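Local coordinates for protein D-alanine--D-alanine ligase (PDB 5D8D) that joins two D-alanine molecules into D-alanyl-D-alanine at the cost of ATP, supplying the dipeptide for peptidoglycan and so for the bacterial cell wall, at residues E20-V31 with A61-G69; A95-T103 with V137-G145. One frame throughout, in Å; residues are numbered along the deposited sequence.

Contact 1 (E20-V31 with A61-G69)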
loop_
_atom_site.group_PDB
_atom_site.type_symbol
_atom_site.label_atom_id
_atom_site.label_comp_id
_atom_site.label_asym_id
_atom_site.label_seq_id
_atom_site.Cartn_x
_atom_site.Cartn_y
_atom_site.Cartn_z
ATOM N N GLU A 20 -7.501 -18.503 2.233
ATOM C CA GLU A 20 -8.777 -18.279 2.910
ATOM C C GLU A 20 -10.006 -18.377 1.952
ATOM O O GLU A 20 -11.081 -17.924 2.276
ATOM C CB GLU A 20 -8.735 -16.907 3.573
ATOM C CG GLU A 20 -7.591 -16.723 4.589
ATOM C CD GLU A 20 -6.187 -16.505 3.983
ATOM O OE1 GLU A 20 -5.177 -16.613 4.733
ATOM O OE2 GLU A 20 -6.076 -16.238 2.755
ATOM N N ARG A 21 -9.845 -18.963 0.775
ATOM C CA ARG A 21 -10.954 -19.142 -0.144
ATOM C C ARG A 21 -12.204 -19.741 0.500
ATOM O O ARG A 21 -13.328 -19.221 0.280
ATOM C CB ARG A 21 -10.510 -20.026 -1.325
ATOM C CG ARG A 21 -11.610 -20.517 -2.221
ATOM C CD ARG A 21 -11.071 -21.265 -3.426
ATOM N NE ARG A 21 -12.208 -21.721 -4.212
ATOM C CZ ARG A 21 -12.917 -20.966 -5.055
ATOM N NH1 ARG A 21 -12.600 -19.685 -5.308
ATOM N NH2 ARG A 21 -13.960 -21.503 -5.654
ATOM N N ALA A 22 -12.032 -20.827 1.271
ATOM C CA ALA A 22 -13.191 -21.525 1.884
ATOM C C ALA A 22 -13.972 -20.610 2.828
ATOM O O ALA A 22 -15.197 -20.558 2.750
ATOM C CB ALA A 22 -12.770 -22.789 2.608
ATOM N N VAL A 23 -13.256 -19.846 3.654
ATOM C CA VAL A 23 -13.877 -18.873 4.526
ATOM C C VAL A 23 -14.609 -17.817 3.677
ATOM O O VAL A 23 -15.742 -17.405 4.014
ATOM C CB VAL A 23 -12.844 -18.224 5.503
ATOM C CG1 VAL A 23 -13.518 -17.199 6.376
ATOM C CG2 VAL A 23 -12.218 -19.280 6.416
ATOM N N SER A 24 -13.990 -17.419 2.569
ATOM C CA SER A 24 -14.566 -16.401 1.669
ATOM C C SER A 24 -15.870 -16.897 1.027
ATOM O O SER A 24 -16.865 -16.168 1.025
ATOM C CB SER A 24 -13.558 -16.009 0.586
ATOM O OG SER A 24 -14.038 -14.964 -0.235
ATOM N N LEU A 25 -15.884 -18.143 0.535
ATOM C CA LEU A 25 -17.151 -18.774 0.068
ATOM C C LEU A 25 -18.227 -18.696 1.160
ATOM O O LEU A 25 -19.365 -18.372 0.862
ATOM C CB LEU A 25 -16.970 -20.236 -0.318
ATOM C CG LEU A 25 -15.959 -20.470 -1.434
ATOM C CD1 LEU A 25 -15.675 -21.943 -1.545
ATOM C CD2 LEU A 25 -16.456 -19.899 -2.744
ATOM N N ASP A 26 -17.861 -18.940 2.421
ATOM C CA ASP A 26 -18.843 -18.890 3.497
ATOM C C ASP A 26 -19.320 -17.439 3.703
ATOM O O ASP A 26 -20.507 -17.180 3.660
ATOM C CB ASP A 26 -18.228 -19.556 4.742
ATOM C CG ASP A 26 -19.133 -19.576 5.930
ATOM O OD1 ASP A 26 -20.234 -19.053 5.840
ATOM O OD2 ASP A 26 -18.713 -20.095 6.997
ATOM N N SER A 27 -18.408 -16.473 3.833
ATOM C CA SER A 27 -18.829 -15.049 3.918
ATOM C C SER A 27 -19.720 -14.614 2.749
ATOM O O SER A 27 -20.756 -13.951 2.928
ATOM C CB SER A 27 -17.607 -14.124 3.998
ATOM O OG SER A 27 -16.905 -14.363 5.208
ATOM N N GLY A 28 -19.301 -14.999 1.559
ATOM C CA GLY A 28 -20.001 -14.632 0.350
ATOM C C GLY A 28 -21.431 -15.099 0.285
ATOM O O GLY A 28 -22.357 -14.289 0.027
ATOM N N GLN A 29 -21.610 -16.400 0.543
ATOM C CA GLN A 29 -22.928 -17.009 0.603
ATOM C C GLN A 29 -23.770 -16.298 1.607
ATOM O O GLN A 29 -24.939 -15.977 1.345
ATOM C CB GLN A 29 -22.843 -18.477 1.013
ATOM C CG GLN A 29 -23.235 -19.436 -0.064
ATOM C CD GLN A 29 -24.696 -19.353 -0.364
ATOM O OE1 GLN A 29 -25.090 -19.218 -1.504
ATOM N NE2 GLN A 29 -25.500 -19.377 0.660
ATOM N N ALA A 30 -23.214 -16.047 2.790
ATOM C CA ALA A 30 -24.063 -15.398 3.808
ATOM C C ALA A 30 -24.455 -13.971 3.387
ATOM O O ALA A 30 -25.604 -13.542 3.569
ATOM C CB ALA A 30 -23.398 -15.407 5.170
ATOM N N VAL A 31 -23.514 -13.255 2.766
ATOM C CA VAL A 31 -23.804 -11.896 2.311
ATOM C C VAL A 31 -24.789 -11.901 1.154
ATOM O O VAL A 31 -25.692 -11.061 1.092
ATOM C CB VAL A 31 -22.534 -11.139 1.941
ATOM C CG1 VAL A 31 -22.889 -9.788 1.307
ATOM C CG2 VAL A 31 -21.702 -10.944 3.183
ATOM N N ALA A 61 -19.775 -3.300 -6.190
ATOM C CA ALA A 61 -19.282 -4.528 -5.652
ATOM C C ALA A 61 -19.252 -4.527 -4.124
ATOM O O ALA A 61 -18.861 -3.542 -3.504
ATOM C CB ALA A 61 -17.893 -4.785 -6.199
ATOM N N PHE A 62 -19.602 -5.676 -3.549
ATOM C CA PHE A 62 -19.500 -5.947 -2.099
ATOM C C PHE A 62 -18.362 -6.943 -1.982
ATOM O O PHE A 62 -18.509 -8.065 -2.479
ATOM C CB PHE A 62 -20.817 -6.574 -1.575
ATOM C CG PHE A 62 -20.928 -6.632 -0.086
ATOM C CD1 PHE A 62 -19.993 -7.286 0.684
ATOM C CD2 PHE A 62 -22.012 -6.057 0.559
ATOM C CE1 PHE A 62 -20.105 -7.319 2.067
ATOM C CE2 PHE A 62 -22.121 -6.085 1.942
ATOM C CZ PHE A 62 -21.171 -6.721 2.693
ATOM N N ILE A 63 -17.246 -6.551 -1.352
ATOM C CA ILE A 63 -16.024 -7.375 -1.352
ATOM C C ILE A 63 -15.945 -8.185 -0.063
ATOM O O ILE A 63 -15.975 -7.654 1.044
ATOM C CB ILE A 63 -14.732 -6.549 -1.462
ATOM C CG1 ILE A 63 -14.708 -5.715 -2.771
ATOM C CG2 ILE A 63 -13.513 -7.470 -1.399
ATOM C CD1 ILE A 63 -13.611 -4.684 -2.845
ATOM N N VAL A 64 -15.803 -9.489 -0.223
ATOM C CA VAL A 64 -15.714 -10.378 0.901
ATOM C C VAL A 64 -14.740 -11.503 0.522
ATOM O O VAL A 64 -14.871 -12.655 0.952
ATOM C CB VAL A 64 -17.166 -10.736 1.263
ATOM C CG1 VAL A 64 -17.590 -12.104 0.786
ATOM C CG2 VAL A 64 -17.451 -10.466 2.705
ATOM N N LEU A 65 -13.707 -11.107 -0.242
ATOM C CA LEU A 65 -12.543 -11.934 -0.561
ATOM C C LEU A 65 -11.524 -11.748 0.541
ATOM O O LEU A 65 -10.964 -10.694 0.661
ATOM C CB LEU A 65 -11.891 -11.454 -1.865
ATOM C CG LEU A 65 -12.665 -11.640 -3.153
ATOM C CD1 LEU A 65 -12.122 -10.764 -4.269
ATOM C CD2 LEU A 65 -12.617 -13.105 -3.564
ATOM N N HIS A 66 -11.245 -12.779 1.317
ATOM C CA HIS A 66 -10.254 -12.672 2.355
ATOM C C HIS A 66 -8.886 -13.099 1.827
ATOM O O HIS A 66 -8.779 -14.011 0.984
ATOM C CB HIS A 66 -10.655 -13.509 3.556
ATOM C CG HIS A 66 -12.066 -13.311 3.963
ATOM N ND1 HIS A 66 -12.549 -12.099 4.390
ATOM C CD2 HIS A 66 -13.116 -14.154 3.971
ATOM C CE1 HIS A 66 -13.831 -12.208 4.677
ATOM N NE2 HIS A 66 -14.202 -13.444 4.423
ATOM N N GLY A 67 -7.857 -12.429 2.351
ATOM C CA GLY A 67 -6.464 -12.724 2.044
ATOM C C GLY A 67 -5.981 -12.224 0.682
ATOM O O GLY A 67 -6.589 -11.362 0.052
ATOM N N ARG A 68 -4.877 -12.814 0.248
ATOM C CA ARG A 68 -4.146 -12.457 -0.960
ATOM C C ARG A 68 -5.125 -12.365 -2.119
ATOM O O ARG A 68 -5.938 -13.244 -2.342
ATOM C CB ARG A 68 -2.987 -13.464 -1.158
ATOM C CG ARG A 68 -2.214 -13.548 -2.488
ATOM C CD ARG A 68 -2.753 -14.678 -3.378
ATOM N NE ARG A 68 -1.753 -15.626 -3.896
ATOM C CZ ARG A 68 -1.154 -15.567 -5.096
ATOM N NH1 ARG A 68 -1.382 -14.570 -5.968
ATOM N NH2 ARG A 68 -0.278 -16.525 -5.427
ATOM N N GLY A 69 -5.098 -11.229 -2.790
ATOM C CA GLY A 69 -5.983 -10.960 -3.911
ATOM C C GLY A 69 -7.112 -10.013 -3.561
ATOM O O GLY A 69 -7.539 -9.236 -4.393
#
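In the Rossmann-like N-terminal domain of this ligase, helix 21-37 packs on the parallel sheet beside strand 60-63 and the residues after it, and Ser24, Ser27 and Val31 of the helix meet Val64, His66 and Phe62. Val31 CG1 sits over the middle of the Phe62 ring, 3.6 Å from its centroid and 4° off the normal, a CH-pi contact. The torsion of Phe62 contributes: its CG lies opposite the backbone N (chi1 -168°), which turns one ring face to Val31. One turn back, Gly28 puts no side chain between helix and Val64, whose CG1 lies 3.5 Å from Gly28 N.

Toward the N-terminal end of the helix the contact turns polar. Ser24 OG donates to Val64 O at 2.7 Å, and it also receives the amide of Gly15, so this small buried hydroxyl ties the helix to the backbone at both places. Ser27 OG and His66 NE2 form a hydrogen bond of 3.0 Å at the ring edge, in which either could be the donor; Ser24 N also meets that edge in plane, and Ser24 CA comes within 3.5 Å of His66 CD2. On its other nitrogen, ND1, the ring is held by Val272 O, and Ser27 OG is also met by Met275 N. At the N-cap, Glu20 OE2 lies 3.6 Å from the CA of Gly67, a residue with positive phi, and is bonded to Ser18 OG.

Bonds at both nitrogens should restrict rotation of the imidazole, and the serine-histidine pair links the second turn of the helix to Val272 and Met275, close in sequence to the predicted magnesium ligand Asn270.

Contact 2 (A95-T103 with V137-G145)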
loop_
_atom_site.group_PDB
_atom_site.type_symbol
_atom_site.label_atom_id
_atom_site.label_comp_id
_atom_site.label_asym_id
_atom_site.label_seq_id
_atom_site.Cartn_x
_atom_site.Cartn_y
_atom_site.Cartn_z
ATOM N N ALA A 95 -3.507 -2.408 0.885
ATOM C CA ALA A 95 -2.107 -2.858 0.781
ATOM C C ALA A 95 -1.264 -2.577 2.032
ATOM O O ALA A 95 -0.427 -3.428 2.421
ATOM C CB ALA A 95 -1.437 -2.276 -0.425
ATOM N N ILE A 96 -1.489 -1.436 2.684
ATOM C CA ILE A 96 -0.867 -1.232 4.015
ATOM C C ILE A 96 -1.410 -2.234 5.078
ATOM O O ILE A 96 -0.624 -2.919 5.775
ATOM C CB ILE A 96 -1.033 0.206 4.551
ATOM C CG1 ILE A 96 -0.318 1.223 3.646
ATOM C CG2 ILE A 96 -0.456 0.274 5.961
ATOM C CD1 ILE A 96 -0.721 2.679 3.872
ATOM N N GLY A 97 -2.738 -2.330 5.193
ATOM C CA GLY A 97 -3.395 -3.190 6.190
ATOM C C GLY A 97 -3.071 -4.674 6.091
ATOM O O GLY A 97 -3.223 -5.400 7.072
ATOM N N MET A 98 -2.605 -5.130 4.929
ATOM C CA MET A 98 -2.239 -6.519 4.769
ATOM C C MET A 98 -0.864 -6.803 5.360
ATOM O O MET A 98 -0.488 -7.968 5.530
ATOM C CB MET A 98 -2.281 -6.864 3.273
ATOM C CG MET A 98 -2.106 -8.346 2.895
ATOM S SD MET A 98 -3.561 -9.450 2.920
ATOM C CE MET A 98 -2.837 -10.960 2.269
ATOM N N ASP A 99 -0.112 -5.742 5.659
ATOM C CA ASP A 99 1.276 -5.813 6.138
ATOM C C ASP A 99 1.314 -5.288 7.598
ATOM O O ASP A 99 1.083 -4.091 7.880
ATOM C CB ASP A 99 2.136 -4.955 5.196
ATOM C CG ASP A 99 3.656 -5.184 5.335
ATOM O OD1 ASP A 99 4.199 -5.266 6.448
ATOM O OD2 ASP A 99 4.329 -5.235 4.295
ATOM N N LYS A 100 1.598 -6.202 8.522
ATOM C CA LYS A 100 1.661 -5.865 9.943
ATOM C C LYS A 100 2.735 -4.834 10.252
ATOM O O LYS A 100 2.472 -3.869 11.009
ATOM C CB LYS A 100 1.871 -7.110 10.807
ATOM C CG LYS A 100 0.651 -7.996 10.880
ATOM C CD LYS A 100 0.937 -9.244 11.694
ATOM C CE LYS A 100 -0.159 -10.287 11.531
ATOM N NZ LYS A 100 -0.057 -11.015 10.238
ATOM N N VAL A 101 3.917 -4.972 9.641
ATOM C CA VAL A 101 4.971 -4.010 9.976
ATOM C C VAL A 101 4.656 -2.658 9.389
ATOM O O VAL A 101 4.837 -1.647 10.104
ATOM C CB VAL A 101 6.444 -4.444 9.727
ATOM C CG1 VAL A 101 6.593 -5.940 9.475
ATOM C CG2 VAL A 101 7.157 -3.576 8.691
ATOM N N LYS A 102 4.155 -2.611 8.138
ATOM C CA LYS A 102 3.864 -1.303 7.522
ATOM C C LYS A 102 2.728 -0.600 8.206
ATOM O O LYS A 102 2.757 0.614 8.346
ATOM C CB LYS A 102 3.638 -1.394 6.005
ATOM C CG LYS A 102 4.918 -1.732 5.256
ATOM C CD LYS A 102 4.766 -1.552 3.770
ATOM C CE LYS A 102 6.053 -1.913 3.043
ATOM N NZ LYS A 102 6.260 -3.371 2.956
ATOM N N THR A 103 1.733 -1.366 8.656
ATOM C CA THR A 103 0.663 -0.835 9.506
ATOM C C THR A 103 1.237 -0.180 10.792
ATOM O O THR A 103 0.840 0.914 11.172
ATOM C CB THR A 103 -0.342 -1.943 9.854
ATOM O OG1 THR A 103 -1.008 -2.389 8.667
ATOM C CG2 THR A 103 -1.408 -1.428 10.794
ATOM N N VAL A 137 8.799 -12.760 23.356
ATOM C CA VAL A 137 8.295 -12.123 22.119
ATOM C C VAL A 137 7.326 -13.065 21.398
ATOM O O VAL A 137 7.214 -14.243 21.736
ATOM C CB VAL A 137 9.428 -11.692 21.130
ATOM C CG1 VAL A 137 10.466 -10.824 21.828
ATOM C CG2 VAL A 137 10.079 -12.898 20.459
ATOM N N ILE A 138 6.641 -12.522 20.400
ATOM C CA ILE A 138 5.753 -13.294 19.535
ATOM C C ILE A 138 6.321 -13.149 18.128
ATOM O O ILE A 138 6.641 -12.033 17.701
ATOM C CB ILE A 138 4.267 -12.839 19.633
ATOM C CG1 ILE A 138 3.405 -13.550 18.585
ATOM C CG2 ILE A 138 4.097 -11.330 19.478
ATOM C CD1 ILE A 138 1.914 -13.438 18.829
ATOM N N ILE A 139 6.475 -14.288 17.447
ATOM C CA ILE A 139 6.962 -14.366 16.055
ATOM C C ILE A 139 5.747 -14.543 15.155
ATOM O O ILE A 139 5.000 -15.513 15.322
ATOM C CB ILE A 139 7.929 -15.579 15.836
ATOM C CG1 ILE A 139 9.131 -15.541 16.810
ATOM C CG2 ILE A 139 8.397 -15.662 14.382
ATOM C CD1 ILE A 139 10.042 -14.339 16.658
ATOM N N LYS A 140 5.540 -13.625 14.211
ATOM C CA LYS A 140 4.383 -13.713 13.304
ATOM C C LYS A 140 4.765 -13.421 11.856
ATOM O O LYS A 140 5.669 -12.618 11.617
ATOM C CB LYS A 140 3.212 -12.813 13.775
ATOM C CG LYS A 140 3.561 -11.393 14.202
ATOM C CD LYS A 140 2.327 -10.604 14.641
ATOM C CE LYS A 140 1.826 -11.002 16.022
ATOM N NZ LYS A 140 0.766 -10.064 16.510
ATOM N N PRO A 141 4.082 -14.085 10.886
ATOM C CA PRO A 141 4.325 -13.734 9.489
ATOM C C PRO A 141 3.790 -12.335 9.267
ATOM O O PRO A 141 2.711 -11.997 9.774
ATOM C CB PRO A 141 3.508 -14.763 8.699
ATOM C CG PRO A 141 2.381 -15.107 9.605
ATOM C CD PRO A 141 2.940 -15.018 11.012
ATOM N N VAL A 142 4.565 -11.539 8.542
ATOM C CA VAL A 142 4.249 -10.140 8.288
ATOM C C VAL A 142 2.944 -9.945 7.486
ATOM O O VAL A 142 2.221 -8.972 7.738
ATOM C CB VAL A 142 5.435 -9.469 7.560
ATOM C CG1 VAL A 142 5.072 -8.083 7.063
ATOM C CG2 VAL A 142 6.647 -9.423 8.483
ATOM N N HIS A 143 2.641 -10.852 6.544
ATOM C CA HIS A 143 1.616 -10.574 5.524
ATOM C C HIS A 143 0.303 -11.337 5.631
ATOM O O HIS A 143 -0.673 -10.919 4.991
ATOM C CB HIS A 143 2.172 -10.730 4.098
ATOM C CG HIS A 143 3.062 -9.610 3.670
ATOM N ND1 HIS A 143 4.427 -9.760 3.519
ATOM C CD2 HIS A 143 2.783 -8.324 3.358
ATOM C CE1 HIS A 143 4.950 -8.607 3.139
ATOM N NE2 HIS A 143 3.973 -7.721 3.026
ATOM N N GLU A 144 0.226 -12.401 6.436
ATOM C CA GLU A 144 -1.053 -13.158 6.549
ATOM C C GLU A 144 -2.307 -12.335 6.982
ATOM O O GLU A 144 -3.442 -12.806 6.801
ATOM C CB GLU A 144 -0.888 -14.421 7.410
ATOM C CG GLU A 144 -0.155 -15.560 6.699
ATOM C CD GLU A 144 -1.004 -16.321 5.665
ATOM O OE1 GLU A 144 -1.873 -15.724 4.987
ATOM O OE2 GLU A 144 -0.795 -17.544 5.506
ATOM N N GLY A 145 -2.087 -11.121 7.519
ATOM C CA GLY A 145 -3.118 -10.089 7.696
ATOM C C GLY A 145 -4.305 -10.472 8.559
ATOM O O GLY A 145 -4.214 -11.391 9.364
#
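Met98 and Asp99, with Lys100 at the start of helix 100-108, run beside the 142-145 loop that follows strand 137-141, and Lys100 N donates to Val142 O at 2.9 Å, nearly straight at 176° and in the carbonyl plane. The Lys100 side chain continues along the loop. Extended until a final bend at chi4 (77°), it brings NZ to Pro141 O at 3.0 Å, while its CD crosses Lys140 CD at about a right angle, 3.5 Å away. Lys140 sends its own ammonium off to Glu176.

Asp99 caps helix 100-108: OD1 accepts from Lys102 N at 3.1 Å, meeting it from above the carboxylate plane. Its OD2 pairs with Lys102 NZ in a salt bridge, receives Gln92 of the second subunit and takes a weak bond from His143 NE2, whose ring is turned 73° to the carboxylate. Val142 CG1 covers one face of that ring and also packs on Val101 CG1 at 3.6 Å. Gly145, with positive phi, passes close to Met98.

Lysine suits position 100 because its long aliphatic chain packs within the protein while its ammonium bonds Pro141 O and its side chain touches Glu268, a predicted magnesium ligand; the contact thus anchors part of the predicted ATP-binding segment near the predicted metal site.

In the fold
Both contacts are largely buried, yet they hold different elements: contact 1 seats a helix on the parallel sheet of the N-terminal domain, whereas contact 2 fastens the start of helix 100-108 to a loop leaving an antiparallel sheet of the ATP-grasp region. Apolar packing and hydroxyl and imidazole groups dominate the first; lysines and an aspartate carry much of the second. Contact 2 has more contacts with the second subunit, while contact 1 reaches it at Gly69. Their centres are 20 Å apart, but their ends meet. Met98 CE rests against Arg68 N at 3.4 Å, and Glu20 OE1 comes to 3.4 Å from Glu144 OE1.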